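Local coordinates for DyP (Bjerkandera adusta, PDB 3VXJ), which is a heme-containing dye-decolorizing peroxidase that binds 2,6-dimethoxyphenol and probably uses hydrogen peroxide to oxidise dyes and phenolic compounds, at residues A[69-74]-A[434-439]; A[165-170]-A[418-423]; A[226-231]-A[350-355]. All blocks are in the same frame, centred on the assembly; numbering follows the deposited sequence.

How the contacts relate
Along the chain the segments come in the order 69-74, 165-170, 226-231, 350-355, 418-423 and 434-439, so contact 1 encloses contact 2, which in turn encloses contact 3. Contacts 2 and 3 are neighbours, their centres 6 Å apart, and both reach the sheet of strands 328-334, 353-360, 216-225 and 420-430 and touch the heme. A probable hydrogen bond of 2.8 Å from Lys226 N to Phe419 O connects them. Contact 1 lies across the chain's centre, its own centre 31 Å from that of contact 2, on the amino-terminal sheet. Strand 420-430 leads from the heme side toward helix 433-440, tying the chain's end to the first domain.

Contact 1 of 3, residues A[69-74]-A[434-439]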
loop_
_atom_site.group_PDB
_atom_site.type_symbol
_atom_site.label_atom_id
_atom_site.label_comp_id
_atom_site.label_asym_id
_atom_site.label_seq_id
_atom_site.Cartn_x
_atom_site.Cartn_y
_atom_site.Cartn_z
ATOM N N LEU A 69 -3.056 14.683 6.453
ATOM C CA LEU A 69 -1.881 15.503 6.204
ATOM C C LEU A 69 -0.637 14.886 6.827
ATOM O O LEU A 69 -0.600 14.600 8.029
ATOM C CB LEU A 69 -2.107 16.925 6.741
ATOM C CG LEU A 69 -0.952 17.938 6.726
ATOM C CD1 LEU A 69 -0.476 18.246 5.307
ATOM C CD2 LEU A 69 -1.399 19.212 7.412
ATOM N N GLY A 70 0.379 14.682 5.993
ATOM C CA GLY A 70 1.671 14.182 6.448
ATOM C C GLY A 70 2.814 15.099 6.061
ATOM O O GLY A 70 2.714 15.887 5.114
ATOM N N PHE A 71 3.912 14.983 6.802
ATOM C CA PHE A 71 5.114 15.784 6.581
ATOM C C PHE A 71 6.334 14.921 6.355
ATOM O O PHE A 71 6.500 13.889 6.994
ATOM C CB PHE A 71 5.376 16.693 7.790
ATOM C CG PHE A 71 4.326 17.734 7.987
ATOM C CD1 PHE A 71 4.393 18.942 7.303
ATOM C CD2 PHE A 71 3.240 17.490 8.818
ATOM C CE1 PHE A 71 3.399 19.903 7.457
ATOM C CE2 PHE A 71 2.238 18.451 8.987
ATOM C CZ PHE A 71 2.327 19.657 8.304
ATOM N N SER A 72 7.198 15.360 5.453
ATOM C CA SER A 72 8.498 14.747 5.277
ATOM C C SER A 72 9.439 15.316 6.332
ATOM O O SER A 72 9.106 16.266 7.028
ATOM C CB SER A 72 9.033 15.082 3.891
ATOM O OG SER A 72 9.420 16.447 3.858
ATOM N N ASN A 73 10.636 14.750 6.420
ATOM C CA ASN A 73 11.655 15.295 7.289
ATOM C C ASN A 73 11.982 16.748 6.944
ATOM O O ASN A 73 12.091 17.593 7.837
ATOM C CB ASN A 73 12.922 14.452 7.231
ATOM C CG ASN A 73 14.034 15.041 8.062
ATOM O OD1 ASN A 73 13.993 14.992 9.286
ATOM N ND2 ASN A 73 15.005 15.645 7.401
ATOM N N THR A 74 12.143 17.055 5.662
ATOM C CA THR A 74 12.483 18.427 5.313
ATOM C C THR A 74 11.329 19.385 5.609
ATOM O O THR A 74 11.561 20.550 5.910
ATOM C CB THR A 74 12.961 18.567 3.873
ATOM O OG1 THR A 74 12.046 17.895 2.997
ATOM C CG2 THR A 74 14.344 17.949 3.724
ATOM N N SER A 434 -4.270 16.612 17.373
ATOM C CA SER A 434 -3.836 17.595 18.363
ATOM C C SER A 434 -2.394 18.033 18.107
ATOM O O SER A 434 -2.080 19.214 18.220
ATOM C CB SER A 434 -4.024 17.067 19.795
ATOM O OG SER A 434 -3.262 15.897 20.024
ATOM N N ALA A 435 -1.517 17.101 17.724
ATOM C CA ALA A 435 -0.123 17.468 17.465
ATOM C C ALA A 435 0.019 18.422 16.283
ATOM O O ALA A 435 0.921 19.257 16.267
ATOM C CB ALA A 435 0.740 16.238 17.272
ATOM N N LEU A 436 -0.877 18.310 15.305
ATOM C CA LEU A 436 -0.859 19.232 14.172
ATOM C C LEU A 436 -0.903 20.691 14.611
ATOM O O LEU A 436 -0.158 21.525 14.098
ATOM C CB LEU A 436 -2.006 18.940 13.210
ATOM C CG LEU A 436 -1.852 17.711 12.312
ATOM C CD1 LEU A 436 -3.131 17.498 11.537
ATOM C CD2 LEU A 436 -0.673 17.844 11.355
ATOM N N THR A 437 -1.776 20.993 15.566
ATOM C CA THR A 437 -1.935 22.371 16.023
ATOM C C THR A 437 -1.081 22.724 17.245
ATOM O O THR A 437 -0.582 23.851 17.342
ATOM C CB THR A 437 -3.426 22.732 16.254
ATOM O OG1 THR A 437 -3.987 21.886 17.267
ATOM C CG2 THR A 437 -4.207 22.564 14.954
ATOM N N ALA A 438 -0.905 21.771 18.161
ATOM C CA ALA A 438 -0.188 22.025 19.417
ATOM C C ALA A 438 1.330 21.968 19.262
ATOM O O ALA A 438 2.061 22.576 20.047
ATOM C CB ALA A 438 -0.648 21.062 20.509
ATOM N N THR A 439 1.800 21.248 18.248
ATOM C CA THR A 439 3.238 21.067 18.036
ATOM C C THR A 439 3.682 21.602 16.682
ATOM O O THR A 439 4.489 22.536 16.618
ATOM C CB THR A 439 3.664 19.591 18.187
ATOM O OG1 THR A 439 3.263 19.114 19.475
ATOM C CG2 THR A 439 5.177 19.443 18.049
#
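Leu436 reaches from helix 433-440 toward strand 65-71 with one methyl, CD2, which meets both Phe71 and Leu69. The tighter meeting is with the phenyl ring, where Leu436 CD2 comes within 3.8 Å of Phe71 CE2, arriving at the ring edge in the ring plane and not over a face. Leu69 answers with its own CD2, 4.2 Å from Leu436 CD2, a methyl-to-methyl touch. Its chi1 of 174° sets CG opposite the backbone N, and the branch then lies beside the ring of Phe71. The two partners sit on the same face of strand 65-71, with Gly70 between them. That strand is the end strand of the antiparallel four-stranded sheet in the first ferredoxin-like half of the DyP fold, the dimeric alpha+beta barrel domain, and strand 420-430 of the other half pairs with it where Phe71 bonds Phe429 through the backbone. Helix 34-48 adds to the apolar layer: Phe37 touches Phe71, Leu41 touches Leu69, and Val45 touches Leu436, while Phe29 of strand 23-31 meets both strand residues. On the strand's other side, Gly70 pairs with Val120. Just beyond, Ser72 caps the next helix, its OG hydrogen-bonded to Gly75 N.

Contact 2 of 3, residues A[165-170]-A[418-423]. With HEM (protoporphyrin IX containing Fe), chain B.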
loop_
_atom_site.group_PDB
_atom_site.type_symbol
_atom_site.label_atom_id
_atom_site.label_comp_id
_atom_site.label_asym_id
_atom_site.label_seq_id
_atom_site.Cartn_x
_atom_site.Cartn_y
_atom_site.Cartn_z
ATOM N N GLU A 165 -7.339 -3.484 -8.454
ATOM C CA GLU A 165 -6.255 -2.705 -9.042
ATOM C C GLU A 165 -6.177 -3.023 -10.555
ATOM O O GLU A 165 -6.936 -3.862 -11.056
ATOM C CB GLU A 165 -4.945 -2.932 -8.267
ATOM C CG GLU A 165 -4.518 -4.388 -8.128
ATOM C CD GLU A 165 -4.057 -4.966 -9.451
ATOM O OE1 GLU A 165 -4.570 -6.035 -9.841
ATOM O OE2 GLU A 165 -3.223 -4.310 -10.114
ATOM N N HIS A 166 -5.309 -2.319 -11.274
ATOM C CA HIS A 166 -5.280 -2.381 -12.740
ATOM C C HIS A 166 -4.923 -3.720 -13.399
ATOM O O HIS A 166 -5.320 -3.937 -14.543
ATOM C CB HIS A 166 -4.474 -1.230 -13.327
ATOM C CG HIS A 166 -5.278 0.018 -13.477
ATOM N ND1 HIS A 166 -6.307 0.127 -14.388
ATOM C CD2 HIS A 166 -5.240 1.191 -12.805
ATOM C CE1 HIS A 166 -6.855 1.324 -14.287
ATOM N NE2 HIS A 166 -6.231 1.988 -13.327
ATOM N N PHE A 167 -4.211 -4.611 -12.714
ATOM C CA PHE A 167 -4.019 -5.961 -13.252
ATOM C C PHE A 167 -5.304 -6.795 -13.147
ATOM O O PHE A 167 -5.393 -7.874 -13.736
ATOM C CB PHE A 167 -2.887 -6.715 -12.545
ATOM C CG PHE A 167 -1.505 -6.122 -12.741
ATOM C CD1 PHE A 167 -1.066 -5.641 -13.980
ATOM C CD2 PHE A 167 -0.628 -6.077 -11.666
ATOM C CE1 PHE A 167 0.212 -5.115 -14.122
ATOM C CE2 PHE A 167 0.661 -5.556 -11.804
ATOM C CZ PHE A 167 1.080 -5.068 -13.035
ATOM N N GLY A 168 -6.290 -6.295 -12.392
ATOM C CA GLY A 168 -7.586 -6.949 -12.268
ATOM C C GLY A 168 -7.899 -7.582 -10.920
ATOM O O GLY A 168 -8.973 -8.175 -10.762
ATOM N N PHE A 169 -7.011 -7.430 -9.939
ATOM C CA PHE A 169 -7.155 -8.149 -8.666
ATOM C C PHE A 169 -7.755 -7.300 -7.558
ATOM O O PHE A 169 -7.333 -6.160 -7.349
ATOM C CB PHE A 169 -5.793 -8.714 -8.218
ATOM C CG PHE A 169 -5.246 -9.775 -9.137
ATOM C CD1 PHE A 169 -5.306 -11.112 -8.796
ATOM C CD2 PHE A 169 -4.697 -9.424 -10.373
ATOM C CE1 PHE A 169 -4.841 -12.094 -9.666
ATOM C CE2 PHE A 169 -4.214 -10.402 -11.248
ATOM C CZ PHE A 169 -4.304 -11.739 -10.895
ATOM N N LEU A 170 -8.739 -7.864 -6.851
ATOM C CA LEU A 170 -9.323 -7.193 -5.676
ATOM C C LEU A 170 -8.231 -6.873 -4.658
ATOM O O LEU A 170 -7.474 -7.752 -4.259
ATOM C CB LEU A 170 -10.433 -8.043 -5.031
ATOM C CG LEU A 170 -11.203 -7.410 -3.863
ATOM C CD1 LEU A 170 -11.949 -6.139 -4.272
ATOM C CD2 LEU A 170 -12.186 -8.429 -3.305
ATOM N N LEU A 418 9.553 -6.990 -15.245
ATOM C CA LEU A 418 8.971 -6.103 -14.242
ATOM C C LEU A 418 7.761 -5.377 -14.829
ATOM O O LEU A 418 7.873 -4.680 -15.841
ATOM C CB LEU A 418 10.013 -5.109 -13.720
ATOM C CG LEU A 418 9.631 -4.246 -12.503
ATOM C CD1 LEU A 418 9.215 -5.049 -11.268
ATOM C CD2 LEU A 418 10.771 -3.284 -12.150
ATOM N N PHE A 419 6.599 -5.560 -14.203
ATOM C CA PHE A 419 5.359 -4.934 -14.665
ATOM C C PHE A 419 4.932 -3.756 -13.789
ATOM O O PHE A 419 3.900 -3.119 -14.049
ATOM C CB PHE A 419 4.219 -5.953 -14.708
ATOM C CG PHE A 419 4.515 -7.178 -15.516
ATOM C CD1 PHE A 419 4.769 -7.084 -16.879
ATOM C CD2 PHE A 419 4.504 -8.427 -14.918
ATOM C CE1 PHE A 419 5.037 -8.231 -17.638
ATOM C CE2 PHE A 419 4.770 -9.582 -15.668
ATOM C CZ PHE A 419 5.036 -9.477 -17.021
ATOM N N VAL A 420 5.718 -3.493 -12.749
ATOM C CA VAL A 420 5.435 -2.444 -11.778
ATOM C C VAL A 420 6.679 -1.573 -11.683
ATOM O O VAL A 420 7.738 -2.037 -11.272
ATOM C CB VAL A 420 5.089 -3.026 -10.385
ATOM C CG1 VAL A 420 4.889 -1.904 -9.375
ATOM C CG2 VAL A 420 3.834 -3.907 -10.458
ATOM N N ILE A 421 6.553 -0.314 -12.085
ATOM C CA ILE A 421 7.696 0.580 -12.197
ATOM C C ILE A 421 7.580 1.699 -11.163
ATOM O O ILE A 421 6.645 2.499 -11.234
ATOM C CB ILE A 421 7.756 1.226 -13.600
ATOM C CG1 ILE A 421 7.645 0.170 -14.714
ATOM C CG2 ILE A 421 9.019 2.072 -13.758
ATOM C CD1 ILE A 421 8.805 -0.817 -14.796
ATOM N N PRO A 422 8.505 1.757 -10.188
ATOM C CA PRO A 422 8.475 2.889 -9.255
ATOM C C PRO A 422 8.871 4.187 -9.956
ATOM O O PRO A 422 9.937 4.266 -10.583
ATOM C CB PRO A 422 9.514 2.497 -8.187
ATOM C CG PRO A 422 9.705 1.000 -8.352
ATOM C CD PRO A 422 9.536 0.763 -9.826
ATOM N N LYS A 423 8.001 5.190 -9.856
ATOM C CA LYS A 423 8.213 6.493 -10.495
ATOM C C LYS A 423 8.550 7.580 -9.481
ATOM O O LYS A 423 8.777 8.730 -9.854
ATOM C CB LYS A 423 6.973 6.911 -11.288
ATOM C CG LYS A 423 6.558 5.945 -12.401
ATOM C CD LYS A 423 7.644 5.745 -13.457
ATOM C CE LYS A 423 7.856 7.007 -14.302
ATOM N NZ LYS A 423 9.022 6.836 -15.210
HETATM C CHA HEM B . -1.863 -7.576 -0.723
HETATM C CHB HEM B . -1.621 -5.753 -5.193
HETATM C CHC HEM B . 2.479 -3.442 -4.078
HETATM C CHD HEM B . 2.242 -5.223 0.411
HETATM C C1A HEM B . -2.135 -7.312 -2.037
HETATM C C2A HEM B . -3.233 -7.871 -2.794
HETATM C C3A HEM B . -3.155 -7.369 -4.040
HETATM C C4A HEM B . -2.030 -6.462 -4.088
HETATM C CMA HEM B . -4.096 -7.653 -5.225
HETATM C CAA HEM B . -4.238 -8.910 -2.251
HETATM C CBA HEM B . -5.474 -8.327 -1.563
HETATM C CGA HEM B . -5.197 -7.729 -0.203
HETATM O O1A HEM B . -4.921 -8.465 0.768
HETATM O O2A HEM B . -5.289 -6.475 -0.085
HETATM C C1B HEM B . -0.498 -4.954 -5.284
HETATM C C2B HEM B . -0.075 -4.219 -6.456
HETATM C C3B HEM B . 1.064 -3.572 -6.145
HETATM C C4B HEM B . 1.372 -3.877 -4.763
HETATM C CMB HEM B . -0.828 -4.236 -7.804
HETATM C CAB HEM B . 1.912 -2.636 -7.031
HETATM C CBB HEM B . 1.395 -1.984 -8.074
HETATM C C1C HEM B . 2.792 -3.763 -2.781
HETATM C C2C HEM B . 3.991 -3.356 -2.073
HETATM C C3C HEM B . 3.933 -3.863 -0.832
HETATM C C4C HEM B . 2.691 -4.597 -0.725
HETATM C CMC HEM B . 5.100 -2.479 -2.684
HETATM C CAC HEM B . 4.950 -3.719 0.331
HETATM C CBC HEM B . 6.273 -3.711 0.115
HETATM C C1D HEM B . 1.088 -5.955 0.524
HETATM C C2D HEM B . 0.609 -6.503 1.768
HETATM C C3D HEM B . -0.646 -7.238 1.417
HETATM C C4D HEM B . -0.820 -7.061 -0.003
HETATM C CMD HEM B . 1.218 -6.411 3.177
HETATM C CAD HEM B . -1.510 -8.018 2.419
HETATM C CBD HEM B . -0.862 -9.386 2.611
HETATM C CGD HEM B . -1.611 -10.218 3.617
HETATM O O1D HEM B . -1.944 -11.386 3.279
HETATM O O2D HEM B . -1.871 -9.735 4.742
HETATM N NA HEM B . -1.417 -6.483 -2.861
HETATM N NB HEM B . 0.428 -4.753 -4.267
HETATM N NC HEM B . 2.044 -4.550 -1.936
HETATM N ND HEM B . 0.204 -6.273 -0.505
HETATM FE FE HEM B . 0.356 -5.567 -2.419
HETATM O O HOH W 1 -0.783 -4.036 -1.845
#
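Phe167 and Phe419 meet at the rim of one ring: Phe167 CZ lies 3.7 Å from Phe419 CB, and the two side chains cross at about a right angle. The Phe419 ring itself leads away, so its contribution is its CB and its carbonyl oxygen, which sits in the plane of the Phe167 ring 3.6 Å from CZ. A second apolar touch joins Phe167 CE2 to Val420 CG2 at 3.8 Å. Outside the pair, Phe230 of helix 227-236 stacks on the Phe167 ring.

The side-chain hydrogen bonds of Glu165 organise segment 165-170, which makes a type I turn from Glu165 to Gly168. The carboxylate folds back over this turn: Phe167 N donates to OE2 at 2.8 Å from above the carboxylate plane, and Phe169 N donates to OE1, also at 2.8 Å, on the anti side and tilted 24° out of that plane. A chi1 of 55° wedges Glu165 CG between its backbone N and carbonyl carbon, and the bend at chi2 swings the acid round to these amides. Gln225 NE2 gives OE2 another donor.

Heme contacts come from both segments. Glu165 OE2 approaches the methyl CMB at 3.3 Å, Phe169 CB rests against CMA, and Val420 CG1 touches the vinyl carbon CBB at 3.7 Å. The buried carboxylate is thus held by backbone and glutamine N-H groups, which would probably stabilise negative charge there; CMB lies against this carboxylate, while apolar contacts hold CMA and the vinyl.

Contact 3 of 3, residues A[226-231]-A[350-355]; sequences KVPEFN and QDRGLL. With HEM (protoporphyrin IX containing Fe), chain B.
Val227 lays its CG2 methyl against the aliphatic part of Arg352, 3.8 Å from CD, the two side chains crossing at about a right angle. Pro228, next on the helix, lies farther off, its CD 4.4 Å from Arg352 NH1 and set obliquely to the guanidinium. In Arg352 a chi1 of 62° leads the chain off over its own backbone, and a bend at chi3 then turns the charged end toward the amino end of the helix.

Water 2 bridges the two segments. It accepts from Val227 N at 3.0 Å and from Arg352 NH1 at 3.0 Å, lying at the edge of the guanidinium in its plane. Val227 is the first residue of helix 227-236, where amide hydrogens lack a partner in the preceding turn, and the water serves this one; the helical bonding starts with Phe230 N to Lys226 O at 3.0 Å.

The topology is that of the second ferredoxin-like half of a DyP peroxidase: strand 216-225 runs directly into helix 227-236, and strand 353-360 lies beside that strand, antiparallel to it. Backbone bonds of Arg352 with Gln225 and Leu354 with Phe223 fix this pairing.

The guanidinium is also tied outside the two segments. NE donates to Pro336 O, NH2 makes a weak bond to Glu337 O, and NH1, besides serving water 2, forms a salt bridge with Glu342 OE1, whose negative charge would probably offset the approach of a cation to a helix amino terminus. Two residues on, Leu354 belongs to the heme pocket, and its CD2 rests 3.7 Å from C3B of the porphyrin, with CB 3.8 Å from the vinyl carbon CBB.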
loop_
_atom_site.group_PDB
_atom_site.type_symbol
_atom_site.label_atom_id
_atom_site.label_comp_id
_atom_site.label_asym_id
_atom_site.label_seq_id
_atom_site.Cartn_x
_atom_site.Cartn_y
_atom_site.Cartn_z
ATOM N N LYS A 226 2.234 -1.997 -16.036
ATOM C CA LYS A 226 2.260 -2.429 -17.427
ATOM C C LYS A 226 1.266 -3.568 -17.626
ATOM O O LYS A 226 1.617 -4.753 -17.537
ATOM C CB LYS A 226 3.675 -2.861 -17.799
ATOM C CG LYS A 226 4.753 -1.813 -17.517
ATOM C CD LYS A 226 4.620 -0.565 -18.361
ATOM C CE LYS A 226 5.885 0.274 -18.293
ATOM N NZ LYS A 226 5.781 1.498 -19.133
ATOM N N VAL A 227 0.011 -3.191 -17.854
ATOM C CA VAL A 227 -1.093 -4.158 -17.835
ATOM C C VAL A 227 -1.142 -5.043 -19.092
ATOM O O VAL A 227 -1.235 -6.269 -18.969
ATOM C CB VAL A 227 -2.451 -3.468 -17.545
ATOM C CG1 VAL A 227 -3.576 -4.492 -17.518
ATOM C CG2 VAL A 227 -2.381 -2.709 -16.222
ATOM N N PRO A 228 -1.070 -4.445 -20.299
ATOM C CA PRO A 228 -1.019 -5.327 -21.476
ATOM C C PRO A 228 0.152 -6.306 -21.436
ATOM O O PRO A 228 0.012 -7.456 -21.859
ATOM C CB PRO A 228 -0.845 -4.344 -22.633
ATOM C CG PRO A 228 -1.469 -3.089 -22.152
ATOM C CD PRO A 228 -1.095 -3.022 -20.693
ATOM N N GLU A 229 1.292 -5.855 -20.920
ATOM C CA GLU A 229 2.475 -6.703 -20.803
ATOM C C GLU A 229 2.247 -7.855 -19.815
ATOM O O GLU A 229 2.604 -8.992 -20.094
ATOM C CB GLU A 229 3.692 -5.868 -20.395
ATOM C CG GLU A 229 4.184 -4.886 -21.467
ATOM C CD GLU A 229 3.447 -3.540 -21.481
ATOM O OE1 GLU A 229 2.423 -3.342 -20.781
ATOM O OE2 GLU A 229 3.905 -2.649 -22.228
ATOM N N PHE A 230 1.652 -7.549 -18.665
ATOM C CA PHE A 230 1.292 -8.568 -17.681
ATOM C C PHE A 230 0.358 -9.611 -18.291
ATOM O O PHE A 230 0.586 -10.820 -18.180
ATOM C CB PHE A 230 0.643 -7.884 -16.472
ATOM C CG PHE A 230 0.052 -8.835 -15.467
ATOM C CD1 PHE A 230 0.857 -9.469 -14.527
ATOM C CD2 PHE A 230 -1.314 -9.087 -15.452
ATOM C CE1 PHE A 230 0.298 -10.341 -13.587
ATOM C CE2 PHE A 230 -1.875 -9.949 -14.516
ATOM C CZ PHE A 230 -1.066 -10.589 -13.595
ATOM N N ASN A 231 -0.703 -9.133 -18.937
ATOM C CA ASN A 231 -1.682 -10.013 -19.563
ATOM C C ASN A 231 -1.019 -10.911 -20.610
ATOM O O ASN A 231 -1.209 -12.132 -20.608
ATOM C CB ASN A 231 -2.789 -9.174 -20.210
ATOM C CG ASN A 231 -3.910 -10.019 -20.782
ATOM O OD1 ASN A 231 -4.653 -10.661 -20.039
ATOM N ND2 ASN A 231 -4.050 -10.006 -22.107
ATOM N N GLN A 350 -0.927 3.961 -22.255
ATOM C CA GLN A 350 -1.423 4.987 -21.347
ATOM C C GLN A 350 -0.828 4.799 -19.963
ATOM O O GLN A 350 -0.505 3.683 -19.571
ATOM C CB GLN A 350 -2.952 4.955 -21.264
ATOM C CG GLN A 350 -3.644 4.971 -22.626
ATOM C CD GLN A 350 -5.144 5.124 -22.535
ATOM O OE1 GLN A 350 -5.890 4.150 -22.670
ATOM N NE2 GLN A 350 -5.600 6.350 -22.310
ATOM N N ASP A 351 -0.679 5.906 -19.243
ATOM C CA ASP A 351 -0.170 5.920 -17.884
ATOM C C ASP A 351 -1.276 5.510 -16.916
ATOM O O ASP A 351 -2.285 6.190 -16.779
ATOM C CB ASP A 351 0.359 7.328 -17.557
ATOM C CG ASP A 351 0.990 7.424 -16.177
ATOM O OD1 ASP A 351 1.362 6.383 -15.609
ATOM O OD2 ASP A 351 1.113 8.560 -15.661
ATOM N N ARG A 352 -1.070 4.373 -16.264
ATOM C CA ARG A 352 -1.968 3.873 -15.233
ATOM C C ARG A 352 -1.135 3.139 -14.190
ATOM O O ARG A 352 -0.009 2.712 -14.462
ATOM C CB ARG A 352 -3.033 2.935 -15.817
ATOM C CG ARG A 352 -2.467 1.673 -16.471
ATOM C CD ARG A 352 -3.571 0.796 -17.049
ATOM N NE ARG A 352 -4.321 1.458 -18.119
ATOM C CZ ARG A 352 -3.969 1.474 -19.407
ATOM N NH1 ARG A 352 -2.854 0.890 -19.827
ATOM N NH2 ARG A 352 -4.735 2.097 -20.288
ATOM N N GLY A 353 -1.681 2.961 -12.995
ATOM C CA GLY A 353 -0.933 2.260 -11.964
ATOM C C GLY A 353 -1.578 2.328 -10.603
ATOM O O GLY A 353 -2.807 2.285 -10.484
ATOM N N LEU A 354 -0.745 2.440 -9.576
ATOM C CA LEU A 354 -1.188 2.396 -8.196
ATOM C C LEU A 354 -0.501 3.498 -7.425
ATOM O O LEU A 354 0.718 3.651 -7.487
ATOM C CB LEU A 354 -0.871 1.032 -7.552
ATOM C CG LEU A 354 -1.506 0.732 -6.180
ATOM C CD1 LEU A 354 -3.035 0.609 -6.284
ATOM C CD2 LEU A 354 -0.908 -0.544 -5.560
ATOM N N LEU A 355 -1.307 4.274 -6.721
ATOM C CA LEU A 355 -0.804 5.199 -5.711
ATOM C C LEU A 355 -0.831 4.440 -4.392
ATOM O O LEU A 355 -1.880 4.303 -3.754
ATOM C CB LEU A 355 -1.645 6.481 -5.673
ATOM C CG LEU A 355 -1.769 7.171 -7.035
ATOM C CD1 LEU A 355 -2.606 8.435 -6.959
ATOM C CD2 LEU A 355 -0.408 7.484 -7.641
HETATM C CHA HEM B . -1.863 -7.576 -0.723
HETATM C CHB HEM B . -1.621 -5.753 -5.193
HETATM C CHC HEM B . 2.479 -3.442 -4.078
HETATM C CHD HEM B . 2.242 -5.223 0.411
HETATM C C1A HEM B . -2.135 -7.312 -2.037
HETATM C C2A HEM B . -3.233 -7.871 -2.794
HETATM C C3A HEM B . -3.155 -7.369 -4.040
HETATM C C4A HEM B . -2.030 -6.462 -4.088
HETATM C CMA HEM B . -4.096 -7.653 -5.225
HETATM C CAA HEM B . -4.238 -8.910 -2.251
HETATM C CBA HEM B . -5.474 -8.327 -1.563
HETATM C CGA HEM B . -5.197 -7.729 -0.203
HETATM O O1A HEM B . -4.921 -8.465 0.768
HETATM O O2A HEM B . -5.289 -6.475 -0.085
HETATM C C1B HEM B . -0.498 -4.954 -5.284
HETATM C C2B HEM B . -0.075 -4.219 -6.456
HETATM C C3B HEM B . 1.064 -3.572 -6.145
HETATM C C4B HEM B . 1.372 -3.877 -4.763
HETATM C CMB HEM B . -0.828 -4.236 -7.804
HETATM C CAB HEM B . 1.912 -2.636 -7.031
HETATM C CBB HEM B . 1.395 -1.984 -8.074
HETATM C C1C HEM B . 2.792 -3.763 -2.781
HETATM C C2C HEM B . 3.991 -3.356 -2.073
HETATM C C3C HEM B . 3.933 -3.863 -0.832
HETATM C C4C HEM B . 2.691 -4.597 -0.725
HETATM C CMC HEM B . 5.100 -2.479 -2.684
HETATM C CAC HEM B . 4.950 -3.719 0.331
HETATM C CBC HEM B . 6.273 -3.711 0.115
HETATM C C1D HEM B . 1.088 -5.955 0.524
HETATM C C2D HEM B . 0.609 -6.503 1.768
HETATM C C3D HEM B . -0.646 -7.238 1.417
HETATM C C4D HEM B . -0.820 -7.061 -0.003
HETATM C CMD HEM B . 1.218 -6.411 3.177
HETATM C CAD HEM B . -1.510 -8.018 2.419
HETATM C CBD HEM B . -0.862 -9.386 2.611
HETATM C CGD HEM B . -1.611 -10.218 3.617
HETATM O O1D HEM B . -1.944 -11.386 3.279
HETATM O O2D HEM B . -1.871 -9.735 4.742
HETATM N NA HEM B . -1.417 -6.483 -2.861
HETATM N NB HEM B . 0.428 -4.753 -4.267
HETATM N NC HEM B . 2.044 -4.550 -1.936
HETATM N ND HEM B . 0.204 -6.273 -0.505
HETATM FE FE HEM B . 0.356 -5.567 -2.419
HETATM O O HOH W 2 -0.456 -0.353 -18.563
HETATM O O HOH W 1 -0.783 -4.036 -1.845
#